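Local coordinates for protein aminopeptidase C (Lactobacillus rhamnosus, PDB 4K7C) that probably removes amino acids from the N-termini of peptides as a papain-like cysteine aminopeptidase, at residues S67-M72 with M160-S165; S95-F100 with Y217-P222. One frame throughout, in Å; residues are numbered along the deposited sequence.

In the fold
Interactions 1 and 2 lie side by side in the helical half of a papain-like chain, with centres about 8 Å apart. Their segments alternate along the sequence. The loop 160-165 joins them: M160 O is 2.6 Å from S95 OG, and T163 OG1 is 2.8 Å from T218 O, both probable hydrogen bonds. It thus ties the start of helix 96-117 to the end of helix 197-219. Interaction 1 includes the probable active-site segment: C70, next to R69, packs on Q64 and H364, consistent with the catalytic centre of papain-like peptidases. Both interactions also touch a second subunit of the six-chain assembly.

Interaction 1. Residues S67-M72 with M160-S165; sequences SGRCWM and MPETYS
R69 bends at its third torsion (chi3 -62°) and E162 at its second, and the two side chains come from opposite directions to meet end-on. The result is a salt bridge with two hydrogen bonds. R69 NH1 donates to E162 OE2 at 3.0 Å, and R69 NH2 donates to E162 OE1, also at 3.0 Å. The two bonds differ. The NH1 bond is nearly straight, at 168°, lies close to the guanidinium plane and uses the syn lone pair of OE2. The NH2 bond is more bent. There OE1 lies tilted from the guanidinium plane and is approached from above the carboxylate plane. The two flat groups are turned 44° apart, so the pair is twisted and not coplanar.

The third nitrogen is held from its own segment. R69 NE donates to S67 OG at 2.8 Å, with the hydroxyl near the guanidinium plane. S67 OG is in turn hydrogen-bonded to Q64 O. Bonds at NE, NH1 and NH2 fix the rotation of the guanidinium, which also makes a cation-pi contact with F100. On the acid side, E162 OE1 has further hydrogen bonds to S166 OG and S167 OG, of which S167 is its strongest polar partner.

R69 is the N-cap residue of helix 70-87, so the bridge fastens the start of that helix to the loop 160-165. A bound glycerol, probably from the crystallisation liquor, lies about 4 Å from the E162 side chain. R69 is buried and E162 partly exposed. The paired charges and the extra hydroxyl partners would favour a charged arginine and an ionised carboxylate, and should offset the cost of placing them in a partly buried setting.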
loop_
_atom_site.group_PDB
_atom_site.type_symbol
_atom_site.label_atom_id
_atom_site.label_comp_id
_atom_site.label_asym_id
_atom_site.label_seq_id
_atom_site.Cartn_x
_atom_site.Cartn_y
_atom_site.Cartn_z
ATOM N N SER A 67 -22.318 -5.995 -5.902
ATOM C CA SER A 67 -23.704 -6.069 -6.227
ATOM C C SER A 67 -24.131 -7.545 -6.111
ATOM O O SER A 67 -23.282 -8.453 -6.025
ATOM C CB SER A 67 -23.952 -5.587 -7.685
ATOM O OG SER A 67 -23.492 -6.540 -8.603
ATOM N N GLY A 68 -25.440 -7.756 -5.997
ATOM C CA GLY A 68 -26.002 -9.146 -5.900
ATOM C C GLY A 68 -26.560 -9.647 -7.235
ATOM O O GLY A 68 -27.647 -10.256 -7.273
ATOM N N ARG A 69 -25.775 -9.517 -8.309
ATOM C CA ARG A 69 -26.251 -9.750 -9.641
ATOM C C ARG A 69 -25.775 -11.122 -10.142
ATOM O O ARG A 69 -25.790 -11.354 -11.335
ATOM C CB ARG A 69 -25.779 -8.650 -10.626
ATOM C CG ARG A 69 -26.374 -7.334 -10.357
ATOM C CD ARG A 69 -25.890 -6.243 -11.299
ATOM N NE ARG A 69 -24.440 -6.038 -11.176
ATOM C CZ ARG A 69 -23.693 -5.376 -12.021
ATOM N NH1 ARG A 69 -24.169 -4.873 -13.173
ATOM N NH2 ARG A 69 -22.400 -5.255 -11.758
ATOM N N CYS A 70 -25.426 -12.043 -9.228
ATOM C CA CYS A 70 -24.821 -13.319 -9.670
ATOM C C CYS A 70 -25.696 -14.014 -10.728
ATOM O O CYS A 70 -25.200 -14.349 -11.784
ATOM C CB CYS A 70 -24.575 -14.219 -8.474
ATOM S SG CYS A 70 -26.135 -14.634 -7.750
ATOM N N TRP A 71 -27.011 -14.061 -10.491
ATOM C CA TRP A 71 -27.971 -14.754 -11.380
ATOM C C TRP A 71 -27.902 -14.235 -12.819
ATOM O O TRP A 71 -27.914 -15.005 -13.742
ATOM C CB TRP A 71 -29.377 -14.634 -10.837
ATOM C CG TRP A 71 -29.943 -13.211 -10.733
ATOM C CD1 TRP A 71 -29.469 -12.157 -9.975
ATOM C CD2 TRP A 71 -31.120 -12.723 -11.386
ATOM N NE1 TRP A 71 -30.250 -11.062 -10.147
ATOM C CE2 TRP A 71 -31.304 -11.391 -10.964
ATOM C CE3 TRP A 71 -32.028 -13.281 -12.270
ATOM C CZ2 TRP A 71 -32.376 -10.625 -11.393
ATOM C CZ3 TRP A 71 -33.121 -12.513 -12.678
ATOM C CH2 TRP A 71 -33.280 -11.229 -12.246
HETATM N N MSE A 72 -27.744 -12.918 -12.956
HETATM C CA MSE A 72 -27.600 -12.262 -14.262
HETATM C C MSE A 72 -26.265 -12.535 -14.922
HETATM O O MSE A 72 -26.178 -12.869 -16.075
HETATM C CB MSE A 72 -27.721 -10.739 -14.159
HETATM C CG MSE A 72 -28.900 -10.224 -13.464
HETATM SE SE MSE A 72 -28.729 -8.262 -13.475
HETATM C CE MSE A 72 -30.410 -8.254 -12.531
HETATM N N MSE A 160 -23.701 -0.673 -23.043
HETATM C CA MSE A 160 -24.267 -0.186 -21.793
HETATM C C MSE A 160 -23.289 -0.560 -20.644
HETATM O O MSE A 160 -23.464 -1.596 -19.977
HETATM C CB MSE A 160 -25.640 -0.673 -21.407
HETATM C CG MSE A 160 -26.118 0.295 -20.390
HETATM SE SE MSE A 160 -27.998 -0.092 -19.874
HETATM C CE MSE A 160 -28.388 1.444 -18.753
ATOM N N PRO A 161 -22.236 0.233 -20.515
ATOM C CA PRO A 161 -21.208 -0.021 -19.515
ATOM C C PRO A 161 -21.704 0.108 -18.077
ATOM O O PRO A 161 -22.794 0.717 -17.769
ATOM C CB PRO A 161 -20.153 1.071 -19.788
ATOM C CG PRO A 161 -20.476 1.710 -21.064
ATOM C CD PRO A 161 -21.949 1.439 -21.299
ATOM N N GLU A 162 -20.903 -0.417 -17.176
ATOM C CA GLU A 162 -21.120 -0.192 -15.765
ATOM C C GLU A 162 -21.070 1.304 -15.367
ATOM O O GLU A 162 -20.359 2.145 -15.944
ATOM C CB GLU A 162 -20.086 -1.007 -14.891
ATOM C CG GLU A 162 -20.187 -2.498 -15.149
ATOM C CD GLU A 162 -21.398 -3.069 -14.446
ATOM O OE1 GLU A 162 -21.492 -2.834 -13.213
ATOM O OE2 GLU A 162 -22.223 -3.740 -15.133
ATOM N N THR A 163 -21.784 1.585 -14.306
ATOM C CA THR A 163 -21.741 2.849 -13.596
ATOM C C THR A 163 -21.325 2.597 -12.117
ATOM O O THR A 163 -21.033 1.480 -11.724
ATOM C CB THR A 163 -23.088 3.525 -13.601
ATOM O OG1 THR A 163 -23.972 2.754 -12.800
ATOM C CG2 THR A 163 -23.672 3.723 -15.088
ATOM N N TYR A 164 -21.215 3.667 -11.368
ATOM C CA TYR A 164 -20.960 3.591 -9.912
ATOM C C TYR A 164 -21.920 2.648 -9.270
ATOM O O TYR A 164 -21.497 1.775 -8.575
ATOM C CB TYR A 164 -20.942 4.984 -9.245
ATOM C CG TYR A 164 -20.614 4.946 -7.788
ATOM C CD1 TYR A 164 -19.371 5.324 -7.308
ATOM C CD2 TYR A 164 -21.578 4.548 -6.869
ATOM C CE1 TYR A 164 -19.083 5.194 -5.934
ATOM C CE2 TYR A 164 -21.311 4.514 -5.528
ATOM C CZ TYR A 164 -20.069 4.874 -5.082
ATOM O OH TYR A 164 -19.806 4.841 -3.735
ATOM N N SER A 165 -23.228 2.827 -9.481
ATOM C CA SER A 165 -24.238 2.127 -8.727
ATOM C C SER A 165 -24.367 0.680 -9.207
ATOM O O SER A 165 -24.740 -0.164 -8.460
ATOM C CB SER A 165 -25.571 2.818 -8.828
ATOM O OG SER A 165 -25.565 4.045 -8.215
#

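Interaction 2. Residues S95-F100 with Y217-P222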
loop_
_atom_site.group_PDB
_atom_site.type_symbol
_atom_site.label_atom_id
_atom_site.label_comp_id
_atom_site.label_asym_id
_atom_site.label_seq_id
_atom_site.Cartn_x
_atom_site.Cartn_y
_atom_site.Cartn_z
ATOM N N SER A 95 -23.803 -6.858 -21.525
ATOM C CA SER A 95 -24.028 -5.870 -20.491
ATOM C C SER A 95 -24.876 -6.416 -19.337
ATOM O O SER A 95 -26.074 -6.578 -19.453
ATOM C CB SER A 95 -24.715 -4.650 -21.062
ATOM O OG SER A 95 -24.990 -3.681 -20.147
ATOM N N GLN A 96 -24.232 -6.591 -18.188
ATOM C CA GLN A 96 -25.021 -6.884 -16.965
ATOM C C GLN A 96 -25.769 -5.696 -16.390
ATOM O O GLN A 96 -26.680 -5.901 -15.646
ATOM C CB GLN A 96 -24.096 -7.511 -15.908
ATOM C CG GLN A 96 -23.223 -8.600 -16.469
ATOM C CD GLN A 96 -21.888 -8.158 -16.923
ATOM O OE1 GLN A 96 -21.598 -6.958 -17.070
ATOM N NE2 GLN A 96 -21.037 -9.163 -17.284
ATOM N N ASN A 97 -25.380 -4.461 -16.728
ATOM C CA ASN A 97 -26.063 -3.289 -16.307
ATOM C C ASN A 97 -27.446 -3.220 -17.048
ATOM O O ASN A 97 -28.412 -2.830 -16.430
ATOM C CB ASN A 97 -25.271 -2.073 -16.550
ATOM C CG ASN A 97 -25.841 -0.861 -15.857
ATOM O OD1 ASN A 97 -26.629 -0.975 -14.887
ATOM N ND2 ASN A 97 -25.413 0.291 -16.266
ATOM N N TYR A 98 -27.475 -3.619 -18.310
ATOM C CA TYR A 98 -28.701 -3.631 -19.130
ATOM C C TYR A 98 -29.793 -4.434 -18.435
ATOM O O TYR A 98 -30.886 -3.910 -18.227
ATOM C CB TYR A 98 -28.418 -4.093 -20.585
ATOM C CG TYR A 98 -29.602 -3.906 -21.519
ATOM C CD1 TYR A 98 -29.929 -2.668 -22.085
ATOM C CD2 TYR A 98 -30.424 -4.973 -21.782
ATOM C CE1 TYR A 98 -31.033 -2.535 -22.937
ATOM C CE2 TYR A 98 -31.568 -4.822 -22.583
ATOM C CZ TYR A 98 -31.810 -3.627 -23.186
ATOM O OH TYR A 98 -32.940 -3.499 -24.054
ATOM N N THR A 99 -29.468 -5.671 -18.018
ATOM C CA THR A 99 -30.440 -6.513 -17.337
ATOM C C THR A 99 -30.747 -5.961 -15.985
ATOM O O THR A 99 -31.882 -6.044 -15.521
ATOM C CB THR A 99 -29.961 -7.983 -17.206
ATOM O OG1 THR A 99 -28.549 -7.994 -16.855
ATOM C CG2 THR A 99 -30.133 -8.713 -18.489
ATOM N N PHE A 100 -29.782 -5.241 -15.373
ATOM C CA PHE A 100 -29.967 -4.721 -14.014
ATOM C C PHE A 100 -30.985 -3.585 -14.052
ATOM O O PHE A 100 -31.901 -3.433 -13.179
ATOM C CB PHE A 100 -28.644 -4.196 -13.473
ATOM C CG PHE A 100 -28.590 -3.983 -11.958
ATOM C CD1 PHE A 100 -29.070 -4.915 -11.052
ATOM C CD2 PHE A 100 -27.925 -2.865 -11.440
ATOM C CE1 PHE A 100 -28.924 -4.742 -9.711
ATOM C CE2 PHE A 100 -27.760 -2.669 -10.066
ATOM C CZ PHE A 100 -28.253 -3.621 -9.197
ATOM N N TYR A 217 -30.720 7.919 -13.796
ATOM C CA TYR A 217 -29.604 8.683 -13.181
ATOM C C TYR A 217 -28.494 7.751 -12.635
ATOM O O TYR A 217 -27.301 8.075 -12.733
ATOM C CB TYR A 217 -30.076 9.533 -12.041
ATOM C CG TYR A 217 -30.721 10.843 -12.420
ATOM C CD1 TYR A 217 -31.152 11.107 -13.729
ATOM C CD2 TYR A 217 -31.024 11.767 -11.452
ATOM C CE1 TYR A 217 -31.802 12.309 -14.079
ATOM C CE2 TYR A 217 -31.638 12.973 -11.791
ATOM C CZ TYR A 217 -32.058 13.228 -13.085
ATOM O OH TYR A 217 -32.644 14.437 -13.344
ATOM N N THR A 218 -28.885 6.667 -11.994
ATOM C CA THR A 218 -27.911 5.716 -11.409
ATOM C C THR A 218 -27.193 4.828 -12.380
ATOM O O THR A 218 -26.037 4.507 -12.175
ATOM C CB THR A 218 -28.512 4.886 -10.268
ATOM O OG1 THR A 218 -29.747 4.251 -10.622
ATOM C CG2 THR A 218 -28.716 5.800 -9.067
ATOM N N LEU A 219 -27.921 4.386 -13.408
ATOM C CA LEU A 219 -27.498 3.292 -14.267
ATOM C C LEU A 219 -27.292 3.668 -15.731
ATOM O O LEU A 219 -26.575 2.921 -16.429
ATOM C CB LEU A 219 -28.545 2.189 -14.183
ATOM C CG LEU A 219 -28.814 1.585 -12.785
ATOM C CD1 LEU A 219 -29.827 0.471 -12.907
ATOM C CD2 LEU A 219 -27.523 1.081 -12.117
ATOM N N GLY A 220 -27.830 4.814 -16.132
ATOM C CA GLY A 220 -27.797 5.301 -17.545
ATOM C C GLY A 220 -29.123 5.014 -18.288
ATOM O O GLY A 220 -30.066 4.388 -17.805
ATOM N N ASN A 221 -29.154 5.519 -19.512
ATOM C CA ASN A 221 -30.286 5.306 -20.388
ATOM C C ASN A 221 -30.122 3.993 -21.117
ATOM O O ASN A 221 -29.103 3.734 -21.797
ATOM C CB ASN A 221 -30.334 6.367 -21.445
ATOM C CG ASN A 221 -30.504 7.765 -20.918
ATOM O OD1 ASN A 221 -31.278 8.056 -19.974
ATOM N ND2 ASN A 221 -29.663 8.619 -21.432
ATOM N N PRO A 222 -31.128 3.155 -21.049
ATOM C CA PRO A 222 -31.027 1.924 -21.855
ATOM C C PRO A 222 -31.019 2.192 -23.319
ATOM O O PRO A 222 -31.847 3.000 -23.830
ATOM C CB PRO A 222 -32.287 1.164 -21.482
ATOM C CG PRO A 222 -32.792 1.798 -20.275
ATOM C CD PRO A 222 -32.421 3.257 -20.346
#
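N97 and L219 bring the two backbones to 7.0 Å between their CA atoms, and Y98 and P222 to 6.6 Å between theirs, where the first turn of helix 96-117 passes the end of helix 197-219. N97 carries the polar link. Its CG is anti to the backbone N (chi1 -168°), which sends the amide toward the other helix end. N97 ND2 donates to L219 O at 2.9 Å. The donor lies in the carbonyl plane, on a lone pair, but the bond is bent, with an N-H...O angle of 135°. ND2 is also hydrogen-bonded to P161 O, so two backbone carbonyls hold this amide nitrogen. The amide oxygen is less well served: N97 OD1 rests 3.6 Å from L219 CD2, is buried by the contact and has no polar partner in the model.

L219 is shared by two residues. Its CD2 also lies 4.0 Å from F100 CD2, and the two side chains cross at about a right angle. Separately, Y98 CE1 meets P222 CB at 4.2 Å, the side chains crossing at about a right angle. Y98 OH is hydrogen-bonded to Y152 O.

G220, the first residue past helix 197-219, has a positive phi, and the chain then turns to place P222 by Y98. S95 caps helix 96-117 by accepting from Y98 N at 3.1 Å. Around the contact, L219 and P222 also pack on F101 of helix 96-117, and L219 on L172 of helix 170-192. T99 faces helix 70-87, touching M72 and L76. Helix 96-117 therefore lies between helix 70-87 and the end of helix 197-219.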